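Local structure of HD domain protein (Enterococcus faecalis, 4LRL) at residues 277-288 and 382-390; 249-260 and 422-432. The protein hydrolyses deoxyribonucleoside triphosphates as an allosterically regulated, metal-binding HD-domain phosphohydrolase, with bound dGTP and dTTP in this complex. All blocks are in the same frame, centred on the assembly; numbering follows the deposited sequence. Where two conformers were deposited one is given.

Interaction 1: residues 277-288 and 382-390; sequences VILDHLLHRAKE and PKYYTAINS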
loop_
_atom_site.group_PDB
_atom_site.type_symbol
_atom_site.label_atom_id
_atom_site.label_comp_id
_atom_site.label_asym_id
_atom_site.label_seq_id
_atom_site.Cartn_x
_atom_site.Cartn_y
_atom_site.Cartn_z
ATOM N N VAL C 277 -19.212 -27.280 -2.964
ATOM C CA VAL C 277 -20.067 -28.348 -3.465
ATOM C C VAL C 277 -19.547 -29.717 -3.024
ATOM O O VAL C 277 -20.331 -30.563 -2.606
ATOM C CB VAL C 277 -20.272 -28.284 -5.018
ATOM C CG1 VAL C 277 -20.909 -29.564 -5.532
ATOM C CG2 VAL C 277 -21.150 -27.093 -5.404
ATOM N N ILE C 278 -18.231 -29.926 -3.089
ATOM C CA ILE C 278 -17.637 -31.188 -2.652
ATOM C C ILE C 278 -17.813 -31.402 -1.147
ATOM O O ILE C 278 -18.196 -32.488 -0.709
ATOM C CB ILE C 278 -16.158 -31.296 -3.080
ATOM C CG1 ILE C 278 -16.093 -31.795 -4.521
ATOM C CG2 ILE C 278 -15.367 -32.254 -2.162
ATOM C CD1 ILE C 278 -14.951 -31.230 -5.271
ATOM N N LEU C 279 -17.554 -30.362 -0.365
ATOM C CA LEU C 279 -17.799 -30.408 1.067
ATOM C C LEU C 279 -19.274 -30.738 1.376
ATOM O O LEU C 279 -19.560 -31.559 2.251
ATOM C CB LEU C 279 -17.405 -29.079 1.710
ATOM C CG LEU C 279 -17.693 -28.842 3.195
ATOM C CD1 LEU C 279 -16.887 -29.795 4.077
ATOM C CD2 LEU C 279 -17.366 -27.394 3.544
ATOM N N ASP C 280 -20.193 -30.101 0.652
ATOM C CA ASP C 280 -21.625 -30.286 0.880
ATOM C C ASP C 280 -21.986 -31.753 0.702
ATOM O O ASP C 280 -22.612 -32.364 1.569
ATOM C CB ASP C 280 -22.443 -29.384 -0.062
ATOM C CG ASP C 280 -23.954 -29.544 0.115
ATOM O OD1 ASP C 280 -24.585 -28.643 0.693
ATOM O OD2 ASP C 280 -24.528 -30.562 -0.325
ATOM N N HIS C 281 -21.559 -32.318 -0.419
ATOM C CA HIS C 281 -21.921 -33.677 -0.780
ATOM C C HIS C 281 -21.209 -34.707 0.087
ATOM O O HIS C 281 -21.766 -35.767 0.397
ATOM C CB HIS C 281 -21.628 -33.902 -2.254
ATOM C CG HIS C 281 -22.535 -33.141 -3.168
ATOM N ND1 HIS C 281 -22.339 -33.084 -4.531
ATOM C CD2 HIS C 281 -23.650 -32.409 -2.914
ATOM C CE1 HIS C 281 -23.306 -32.367 -5.079
ATOM N NE2 HIS C 281 -24.113 -31.943 -4.120
ATOM N N LEU C 282 -19.978 -34.378 0.477
ATOM C CA LEU C 282 -19.200 -35.174 1.419
ATOM C C LEU C 282 -19.912 -35.330 2.758
ATOM O O LEU C 282 -20.025 -36.431 3.280
ATOM C CB LEU C 282 -17.828 -34.530 1.627
ATOM C CG LEU C 282 -16.900 -35.045 2.728
ATOM C CD1 LEU C 282 -16.549 -36.493 2.488
ATOM C CD2 LEU C 282 -15.638 -34.158 2.802
ATOM N N LEU C 283 -20.398 -34.226 3.308
ATOM C CA LEU C 283 -21.113 -34.277 4.571
ATOM C C LEU C 283 -22.443 -34.991 4.388
ATOM O O LEU C 283 -22.893 -35.726 5.273
ATOM C CB LEU C 283 -21.328 -32.868 5.140
ATOM C CG LEU C 283 -20.072 -32.087 5.554
ATOM C CD1 LEU C 283 -20.435 -30.652 5.836
ATOM C CD2 LEU C 283 -19.378 -32.705 6.769
ATOM N N HIS C 284 -23.067 -34.776 3.234
ATOM C CA HIS C 284 -24.341 -35.409 2.953
ATOM C C HIS C 284 -24.196 -36.932 2.893
ATOM O O HIS C 284 -25.022 -37.659 3.450
ATOM C CB HIS C 284 -24.952 -34.871 1.663
ATOM C CG HIS C 284 -26.358 -35.331 1.436
ATOM N ND1 HIS C 284 -26.811 -35.774 0.210
ATOM C CD2 HIS C 284 -27.403 -35.454 2.292
ATOM C CE1 HIS C 284 -28.080 -36.127 0.314
ATOM N NE2 HIS C 284 -28.462 -35.944 1.567
ATOM N N ARG C 285 -23.133 -37.394 2.233
ATOM C CA ARG C 285 -22.846 -38.819 2.094
ATOM C C ARG C 285 -22.600 -39.464 3.442
ATOM O O ARG C 285 -23.079 -40.560 3.696
ATOM C CB ARG C 285 -21.634 -39.050 1.177
ATOM C CG ARG C 285 -21.371 -40.517 0.813
ATOM C CD ARG C 285 -22.569 -41.180 0.109
ATOM N NE ARG C 285 -22.258 -42.550 -0.299
ATOM C CZ ARG C 285 -23.145 -43.409 -0.808
ATOM N NH1 ARG C 285 -24.414 -43.050 -0.980
ATOM N NH2 ARG C 285 -22.765 -44.635 -1.144
ATOM N N ALA C 286 -21.845 -38.780 4.294
ATOM C CA ALA C 286 -21.591 -39.256 5.650
ATOM C C ALA C 286 -22.894 -39.452 6.438
ATOM O O ALA C 286 -23.067 -40.465 7.106
ATOM C CB ALA C 286 -20.664 -38.313 6.372
ATOM N N LYS C 287 -23.799 -38.479 6.338
ATOM C CA LYS C 287 -25.100 -38.551 6.990
ATOM C C LYS C 287 -25.892 -39.756 6.471
ATOM O O LYS C 287 -26.490 -40.504 7.254
ATOM C CB LYS C 287 -25.873 -37.240 6.773
ATOM C CG LYS C 287 -27.260 -37.161 7.426
ATOM C CD LYS C 287 -27.768 -35.708 7.474
ATOM C CE LYS C 287 -29.299 -35.604 7.430
ATOM N NZ LYS C 287 -29.971 -36.026 8.679
ATOM N N GLU C 288 -25.873 -39.946 5.153
ATOM C CA GLU C 288 -26.629 -41.034 4.523
ATOM C C GLU C 288 -26.102 -42.390 4.926
ATOM O O GLU C 288 -26.879 -43.312 5.168
ATOM C CB GLU C 288 -26.587 -40.923 3.005
ATOM C CG GLU C 288 -27.509 -39.862 2.455
ATOM C CD GLU C 288 -27.264 -39.603 0.986
ATOM O OE1 GLU C 288 -26.081 -39.633 0.567
ATOM O OE2 GLU C 288 -28.255 -39.370 0.257
ATOM N N PRO C 382 -24.259 -38.857 -10.286
ATOM C CA PRO C 382 -24.620 -37.445 -10.512
ATOM C C PRO C 382 -25.111 -36.715 -9.256
ATOM O O PRO C 382 -24.982 -35.490 -9.157
ATOM C CB PRO C 382 -25.758 -37.527 -11.540
ATOM C CG PRO C 382 -25.693 -38.922 -12.107
ATOM C CD PRO C 382 -25.148 -39.778 -11.020
ATOM N N LYS C 383 -25.669 -37.459 -8.307
ATOM C CA LYS C 383 -26.140 -36.851 -7.069
ATOM C C LYS C 383 -24.999 -36.250 -6.234
ATOM O O LYS C 383 -25.226 -35.318 -5.465
ATOM C CB LYS C 383 -26.952 -37.838 -6.237
ATOM C CG LYS C 383 -28.252 -38.269 -6.880
ATOM C CD LYS C 383 -29.357 -38.445 -5.836
ATOM C CE LYS C 383 -30.587 -39.160 -6.400
ATOM N NZ LYS C 383 -30.336 -40.614 -6.573
ATOM N N TYR C 384 -23.784 -36.776 -6.410
ATOM C CA TYR C 384 -22.616 -36.369 -5.626
ATOM C C TYR C 384 -21.564 -35.678 -6.466
ATOM O O TYR C 384 -20.714 -34.952 -5.939
ATOM C CB TYR C 384 -21.996 -37.566 -4.892
ATOM C CG TYR C 384 -22.991 -38.303 -4.021
ATOM C CD1 TYR C 384 -23.705 -39.389 -4.520
ATOM C CD2 TYR C 384 -23.245 -37.890 -2.708
ATOM C CE1 TYR C 384 -24.631 -40.058 -3.739
ATOM C CE2 TYR C 384 -24.178 -38.557 -1.913
ATOM C CZ TYR C 384 -24.862 -39.639 -2.443
ATOM O OH TYR C 384 -25.772 -40.321 -1.676
ATOM N N TYR C 385 -21.624 -35.883 -7.774
ATOM C CA TYR C 385 -20.596 -35.336 -8.646
ATOM C C TYR C 385 -21.047 -34.176 -9.525
ATOM O O TYR C 385 -20.262 -33.679 -10.329
ATOM C CB TYR C 385 -19.919 -36.456 -9.445
ATOM C CG TYR C 385 -19.045 -37.289 -8.548
ATOM C CD1 TYR C 385 -19.502 -38.506 -8.033
ATOM C CD2 TYR C 385 -17.780 -36.831 -8.160
ATOM C CE1 TYR C 385 -18.706 -39.265 -7.187
ATOM C CE2 TYR C 385 -16.974 -37.580 -7.306
ATOM C CZ TYR C 385 -17.446 -38.798 -6.825
ATOM O OH TYR C 385 -16.667 -39.542 -5.976
ATOM N N THR C 386 -22.303 -33.750 -9.359
ATOM C CA THR C 386 -22.827 -32.575 -10.048
ATOM C C THR C 386 -23.641 -31.728 -9.085
ATOM O O THR C 386 -24.084 -32.201 -8.046
ATOM C CB THR C 386 -23.746 -32.923 -11.271
ATOM O OG1 THR C 386 -25.017 -33.427 -10.823
ATOM C CG2 THR C 386 -23.093 -33.919 -12.210
ATOM N N ALA C 387 -23.843 -30.471 -9.448
ATOM C CA ALA C 387 -24.718 -29.589 -8.696
ATOM C C ALA C 387 -25.190 -28.442 -9.564
ATOM O O ALA C 387 -24.632 -28.179 -10.631
ATOM C CB ALA C 387 -24.006 -29.041 -7.446
ATOM N N ILE C 388 -26.234 -27.779 -9.076
ATOM C CA ILE C 388 -26.703 -26.519 -9.589
ATOM C C ILE C 388 -26.699 -25.576 -8.390
ATOM O O ILE C 388 -27.300 -25.881 -7.364
ATOM C CB ILE C 388 -28.152 -26.653 -10.144
ATOM C CG1 ILE C 388 -28.163 -27.492 -11.422
ATOM C CG2 ILE C 388 -28.791 -25.269 -10.391
ATOM C CD1 ILE C 388 -29.540 -27.965 -11.828
ATOM N N ASN C 389 -25.994 -24.455 -8.492
ATOM C CA ASN C 389 -26.199 -23.373 -7.520
ATOM C C ASN C 389 -26.017 -21.987 -8.101
ATOM O O ASN C 389 -25.384 -21.808 -9.144
ATOM C CB ASN C 389 -25.384 -23.562 -6.224
ATOM C CG ASN C 389 -23.879 -23.478 -6.442
ATOM O OD1 ASN C 389 -23.388 -22.668 -7.227
ATOM N ND2 ASN C 389 -23.138 -24.305 -5.715
ATOM N N SER C 390 -26.601 -21.008 -7.427
ATOM C CA SER C 390 -26.444 -19.637 -7.835
ATOM C C SER C 390 -25.826 -18.835 -6.697
ATOM O O SER C 390 -25.860 -19.248 -5.533
ATOM C CB SER C 390 -27.789 -19.066 -8.272
ATOM O OG SER C 390 -28.419 -18.348 -7.237
#
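Tyr384 drives its ring as a knob into a hole formed by His281, His284, Arg285 and Glu288 on helix 270-291, and this is the tightly packed part of the contact. The aliphatic part of Arg285 crosses the phenol at about a right angle, CD lying 3.7 Å from Tyr384 CE2. A bend at chi2 (58°) turns the arginine chain so that NH1 can donate to Tyr384 OH at 3.1 Å, with the two flat groups 70° apart; the other terminal nitrogen, NH2, forms a salt bridge with Asp337. Glu288 and Tyr384 reach toward each other from opposite directions, and OE1 lies at the ring edge, in its plane, accepting from Tyr384 OH. The modelled separation of 2.4 Å is very short, and its exact value is doubtful.

One turn before Arg285, His281 bonds to the backbone where helix 382-385 ends. ND1 donates to Tyr384 O at 2.8 Å, approaching from above the carbonyl plane, while Thr386 O lies at the ring edge 3.1 Å from CE1. Lys383 O and Val277 O lie over opposite faces of the imidazole, each offset toward the rim, and the ND1 bond probably sets the ring's rotation. Thr386 OG1 bonds to Pro382 O, tying the turn together.

The periphery is looser. Lys383 is exposed and its side chain stays clear of the helix, and His284 ND1 makes a long, oblique approach to Tyr384 CE2. Towards the strand, the contact thins to Val277, whose CG1 meets Ala387 CB at 3.7 Å and whose CG2 touches Asn389 ND2. Ala387 and Asn389 pair through their backbones with Tyr443 and Arg441, so the arrangement is a helix-to-strand turn and the edge strand of a three-stranded antiparallel sheet, docked on a long helix of the HD-associated region.

Interaction 2: residues 249-260 and 422-432; sequences MHAVEDYIVSRY and LATVSPLVAAL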
loop_
_atom_site.group_PDB
_atom_site.type_symbol
_atom_site.label_atom_id
_atom_site.label_comp_id
_atom_site.label_asym_id
_atom_site.label_seq_id
_atom_site.Cartn_x
_atom_site.Cartn_y
_atom_site.Cartn_z
ATOM N N MET C 249 -20.478 11.675 0.696
ATOM C CA MET C 249 -21.144 10.744 -0.224
ATOM C C MET C 249 -20.167 9.862 -1.033
ATOM O O MET C 249 -20.385 8.660 -1.174
ATOM C CB MET C 249 -22.073 11.500 -1.188
ATOM C CG MET C 249 -22.609 10.586 -2.296
ATOM S SD MET C 249 -23.271 11.374 -3.769
ATOM C CE MET C 249 -21.972 12.507 -4.280
ATOM N N HIS C 250 -19.112 10.467 -1.576
ATOM C CA HIS C 250 -18.158 9.723 -2.412
ATOM C C HIS C 250 -17.481 8.591 -1.646
ATOM O O HIS C 250 -17.252 7.522 -2.202
ATOM C CB HIS C 250 -17.114 10.644 -3.040
ATOM C CG HIS C 250 -17.686 11.663 -3.983
ATOM N ND1 HIS C 250 -18.456 11.322 -5.077
ATOM C CD2 HIS C 250 -17.578 13.014 -4.004
ATOM C CE1 HIS C 250 -18.801 12.421 -5.727
ATOM N NE2 HIS C 250 -18.287 13.460 -5.093
ATOM N N ALA C 251 -17.187 8.828 -0.368
ATOM C CA ALA C 251 -16.663 7.794 0.514
ATOM C C ALA C 251 -17.687 6.677 0.745
ATOM O O ALA C 251 -17.322 5.512 0.837
ATOM C CB ALA C 251 -16.228 8.388 1.825
ATOM N N VAL C 252 -18.966 7.032 0.845
ATOM C CA VAL C 252 -20.021 6.033 0.941
ATOM C C VAL C 252 -20.102 5.259 -0.383
ATOM O O VAL C 252 -20.223 4.037 -0.380
ATOM C CB VAL C 252 -21.385 6.665 1.341
ATOM C CG1 VAL C 252 -22.508 5.627 1.284
ATOM C CG2 VAL C 252 -21.288 7.279 2.737
ATOM N N GLU C 253 -19.999 5.978 -1.498
ATOM C CA GLU C 253 -19.905 5.365 -2.822
ATOM C C GLU C 253 -18.805 4.318 -2.928
ATOM O O GLU C 253 -19.051 3.219 -3.430
ATOM C CB GLU C 253 -19.638 6.413 -3.887
ATOM C CG GLU C 253 -20.838 7.204 -4.325
ATOM C CD GLU C 253 -20.508 8.124 -5.488
ATOM O OE1 GLU C 253 -19.307 8.356 -5.757
ATOM O OE2 GLU C 253 -21.458 8.606 -6.133
ATOM N N ASP C 254 -17.600 4.675 -2.465
ATOM C CA ASP C 254 -16.446 3.771 -2.453
ATOM C C ASP C 254 -16.706 2.535 -1.614
ATOM O O ASP C 254 -16.170 1.467 -1.898
ATOM C CB ASP C 254 -15.201 4.467 -1.906
ATOM C CG ASP C 254 -14.807 5.685 -2.709
ATOM O OD1 ASP C 254 -14.256 6.631 -2.107
ATOM O OD2 ASP C 254 -15.050 5.704 -3.936
ATOM N N TYR C 255 -17.512 2.675 -0.566
ATOM C CA TYR C 255 -17.887 1.512 0.209
ATOM C C TYR C 255 -18.740 0.566 -0.659
ATOM O O TYR C 255 -18.476 -0.632 -0.706
ATOM C CB TYR C 255 -18.594 1.905 1.507
ATOM C CG TYR C 255 -19.452 0.798 2.054
ATOM C CD1 TYR C 255 -18.878 -0.290 2.705
ATOM C CD2 TYR C 255 -20.844 0.835 1.908
ATOM C CE1 TYR C 255 -19.663 -1.314 3.201
ATOM C CE2 TYR C 255 -21.649 -0.193 2.399
ATOM C CZ TYR C 255 -21.052 -1.262 3.046
ATOM O OH TYR C 255 -21.819 -2.286 3.534
ATOM N N ILE C 256 -19.731 1.107 -1.367
ATOM C CA ILE C 256 -20.570 0.283 -2.245
ATOM C C ILE C 256 -19.755 -0.354 -3.383
ATOM O O ILE C 256 -19.944 -1.510 -3.721
ATOM C CB ILE C 256 -21.791 1.068 -2.800
ATOM C CG1 ILE C 256 -22.717 1.494 -1.654
ATOM C CG2 ILE C 256 -22.560 0.230 -3.826
ATOM C CD1 ILE C 256 -23.426 0.333 -0.947
ATOM N N VAL C 257 -18.833 0.405 -3.947
ATOM C CA VAL C 257 -17.945 -0.101 -4.978
ATOM C C VAL C 257 -17.125 -1.296 -4.475
ATOM O O VAL C 257 -17.077 -2.328 -5.138
ATOM C CB VAL C 257 -17.059 1.034 -5.545
ATOM C CG1 VAL C 257 -15.994 0.490 -6.501
ATOM C CG2 VAL C 257 -17.924 2.039 -6.268
ATOM N N SER C 258 -16.511 -1.166 -3.297
ATOM C CA SER C 258 -15.702 -2.244 -2.708
ATOM C C SER C 258 -16.543 -3.480 -2.417
ATOM O O SER C 258 -16.098 -4.624 -2.631
ATOM C CB SER C 258 -15.029 -1.785 -1.417
ATOM O OG SER C 258 -14.167 -0.683 -1.662
ATOM N N ARG C 259 -17.751 -3.230 -1.919
ATOM C CA ARG C 259 -18.704 -4.266 -1.592
ATOM C C ARG C 259 -18.978 -5.102 -2.832
ATOM O O ARG C 259 -18.830 -6.321 -2.801
ATOM C CB ARG C 259 -19.996 -3.640 -1.059
ATOM C CG ARG C 259 -20.903 -4.598 -0.316
ATOM C CD ARG C 259 -22.120 -3.875 0.249
ATOM N NE ARG C 259 -23.323 -4.709 0.225
ATOM C CZ ARG C 259 -24.491 -4.348 0.759
ATOM N NH1 ARG C 259 -24.606 -3.179 1.380
ATOM N NH2 ARG C 259 -25.544 -5.161 0.696
ATOM N N TYR C 260 -19.312 -4.430 -3.931
ATOM C CA TYR C 260 -19.644 -5.076 -5.203
ATOM C C TYR C 260 -18.464 -5.869 -5.763
ATOM O O TYR C 260 -18.611 -7.023 -6.165
ATOM C CB TYR C 260 -20.126 -4.022 -6.216
ATOM C CG TYR C 260 -20.184 -4.475 -7.671
ATOM C CD1 TYR C 260 -21.306 -5.114 -8.175
ATOM C CD2 TYR C 260 -19.120 -4.245 -8.542
ATOM C CE1 TYR C 260 -21.368 -5.522 -9.495
ATOM C CE2 TYR C 260 -19.178 -4.648 -9.864
ATOM C CZ TYR C 260 -20.306 -5.285 -10.335
ATOM O OH TYR C 260 -20.371 -5.690 -11.650
ATOM N N LEU C 422 -29.086 7.024 -0.594
ATOM C CA LEU C 422 -27.850 7.060 -1.365
ATOM C C LEU C 422 -27.992 6.982 -2.894
ATOM O O LEU C 422 -27.472 7.841 -3.606
ATOM C CB LEU C 422 -26.897 5.973 -0.867
ATOM C CG LEU C 422 -25.581 5.807 -1.633
ATOM C CD1 LEU C 422 -24.687 7.037 -1.501
ATOM C CD2 LEU C 422 -24.852 4.559 -1.185
ATOM N N ALA C 423 -28.663 5.943 -3.386
ATOM C CA ALA C 423 -28.837 5.717 -4.825
ATOM C C ALA C 423 -29.498 6.911 -5.515
ATOM O O ALA C 423 -29.162 7.254 -6.651
ATOM C CB ALA C 423 -29.649 4.441 -5.070
ATOM N N THR C 424 -30.436 7.530 -4.808
ATOM C CA THR C 424 -31.126 8.749 -5.235
ATOM C C THR C 424 -30.174 9.854 -5.730
ATOM O O THR C 424 -30.434 10.479 -6.757
ATOM C CB THR C 424 -32.031 9.247 -4.088
ATOM O OG1 THR C 424 -33.304 8.601 -4.187
ATOM C CG2 THR C 424 -32.217 10.758 -4.099
ATOM N N VAL C 425 -29.073 10.078 -5.026
ATOM C CA VAL C 425 -28.156 11.145 -5.414
ATOM C C VAL C 425 -26.831 10.640 -5.971
ATOM O O VAL C 425 -25.917 11.431 -6.186
ATOM C CB VAL C 425 -27.896 12.156 -4.268
ATOM C CG1 VAL C 425 -29.152 13.008 -4.000
ATOM C CG2 VAL C 425 -27.446 11.441 -3.014
ATOM N N SER C 426 -26.734 9.329 -6.202
ATOM C CA SER C 426 -25.530 8.743 -6.782
ATOM C C SER C 426 -25.847 7.825 -7.955
ATOM O O SER C 426 -26.344 6.714 -7.763
ATOM C CB SER C 426 -24.713 7.991 -5.733
ATOM O OG SER C 426 -23.654 7.288 -6.355
ATOM N N PRO C 427 -25.563 8.297 -9.179
ATOM C CA PRO C 427 -25.728 7.532 -10.402
ATOM C C PRO C 427 -24.919 6.230 -10.405
ATOM O O PRO C 427 -25.393 5.214 -10.927
ATOM C CB PRO C 427 -25.191 8.486 -11.468
ATOM C CG PRO C 427 -25.433 9.830 -10.910
ATOM C CD PRO C 427 -25.183 9.694 -9.457
ATOM N N LEU C 428 -23.718 6.265 -9.827
ATOM C CA LEU C 428 -22.838 5.102 -9.818
ATOM C C LEU C 428 -23.429 3.994 -8.952
ATOM O O LEU C 428 -23.400 2.817 -9.321
ATOM C CB LEU C 428 -21.448 5.494 -9.314
ATOM C CG LEU C 428 -20.420 4.409 -8.995
ATOM C CD1 LEU C 428 -19.937 3.703 -10.256
ATOM C CD2 LEU C 428 -19.249 5.041 -8.263
ATOM N N VAL C 429 -23.972 4.391 -7.810
ATOM C CA VAL C 429 -24.607 3.464 -6.882
ATOM C C VAL C 429 -25.915 2.932 -7.461
ATOM O O VAL C 429 -26.224 1.747 -7.324
ATOM C CB VAL C 429 -24.785 4.101 -5.484
ATOM C CG1 VAL C 429 -25.669 3.245 -4.585
ATOM C CG2 VAL C 429 -23.412 4.316 -4.843
ATOM N N ALA C 430 -26.656 3.796 -8.147
ATOM C CA ALA C 430 -27.844 3.371 -8.896
ATOM C C ALA C 430 -27.480 2.372 -9.984
ATOM O O ALA C 430 -28.243 1.438 -10.256
ATOM C CB ALA C 430 -28.559 4.569 -9.500
ATOM N N ALA C 431 -26.319 2.567 -10.605
ATOM C CA ALA C 431 -25.865 1.684 -11.689
ATOM C C ALA C 431 -25.433 0.314 -11.173
ATOM O O ALA C 431 -25.701 -0.703 -11.804
ATOM C CB ALA C 431 -24.745 2.332 -12.474
ATOM N N LEU C 432 -24.756 0.304 -10.029
ATOM C CA LEU C 432 -24.331 -0.929 -9.370
ATOM C C LEU C 432 -25.516 -1.666 -8.755
ATOM O O LEU C 432 -25.611 -2.891 -8.852
ATOM C CB LEU C 432 -23.279 -0.627 -8.292
ATOM C CG LEU C 432 -21.871 -0.264 -8.774
ATOM C CD1 LEU C 432 -21.029 0.284 -7.636
ATOM C CD2 LEU C 432 -21.184 -1.465 -9.423
#
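Ser426 and Glu253 make the polar link of this contact. Ser426 OG donates to Glu253 OE2 at 2.6 Å, on the anti side of the carboxylate, and also accepts from Val429 N as the N-cap of helix 427-434. The other carboxylate oxygen, OE1, is met from above its plane by His250 ND1, in a nearly straight bond of 176° that lies in the imidazole plane.

Apolar contacts follow, with segments 249-260 and 427-432 nearly parallel, 21° apart. At the start of helix 249-267, Met249 CG packs on Leu422 CD1 and SD on Val425 CG2. Leu422, from the turn before helix 427-434, inserts CD2 against Val252 CG1 at 3.6 Å, and meets Ile256 CG1 tip to tip. Farther along, Val257 CG2 touches Leu428 CD2 and Leu432 CD1, each at 3.8 Å.

The aromatic contribution is a CH-pi contact: Leu432 CD2 sits over the centre of the Tyr260 ring, 3.6 Å from its centroid. The Tyr260 hydroxyl bonds to Glu253 of the second subunit.

A mainly apolar interface thus buries one carboxylate beside a serine and a histidine. These donors probably stabilise its negative charge, and the serine couples it to the start of the neighbouring helix.

How the interactions relate
From the N terminus, the chain passes many helices and strands before it enters helix 249-267, which supplies residues 249-260, and then runs into helix 270-291, which carries residues 277-288. It makes an excursion of 93 residues, over half of them helical, before 382-390 returns to close the inner loop at interaction 1. Continuing through strands 411-413 and 419-421, it reaches 422-432 and closes the outer loop of 161 residues at interaction 2. The two loops nest without crossing. The centres of the two contacts lie about 37 Å apart, their nearest atoms about 14 Å: interaction 1 joins the second long helix to one sheet's edge strand, and interaction 2 pairs helices beside the second subunit.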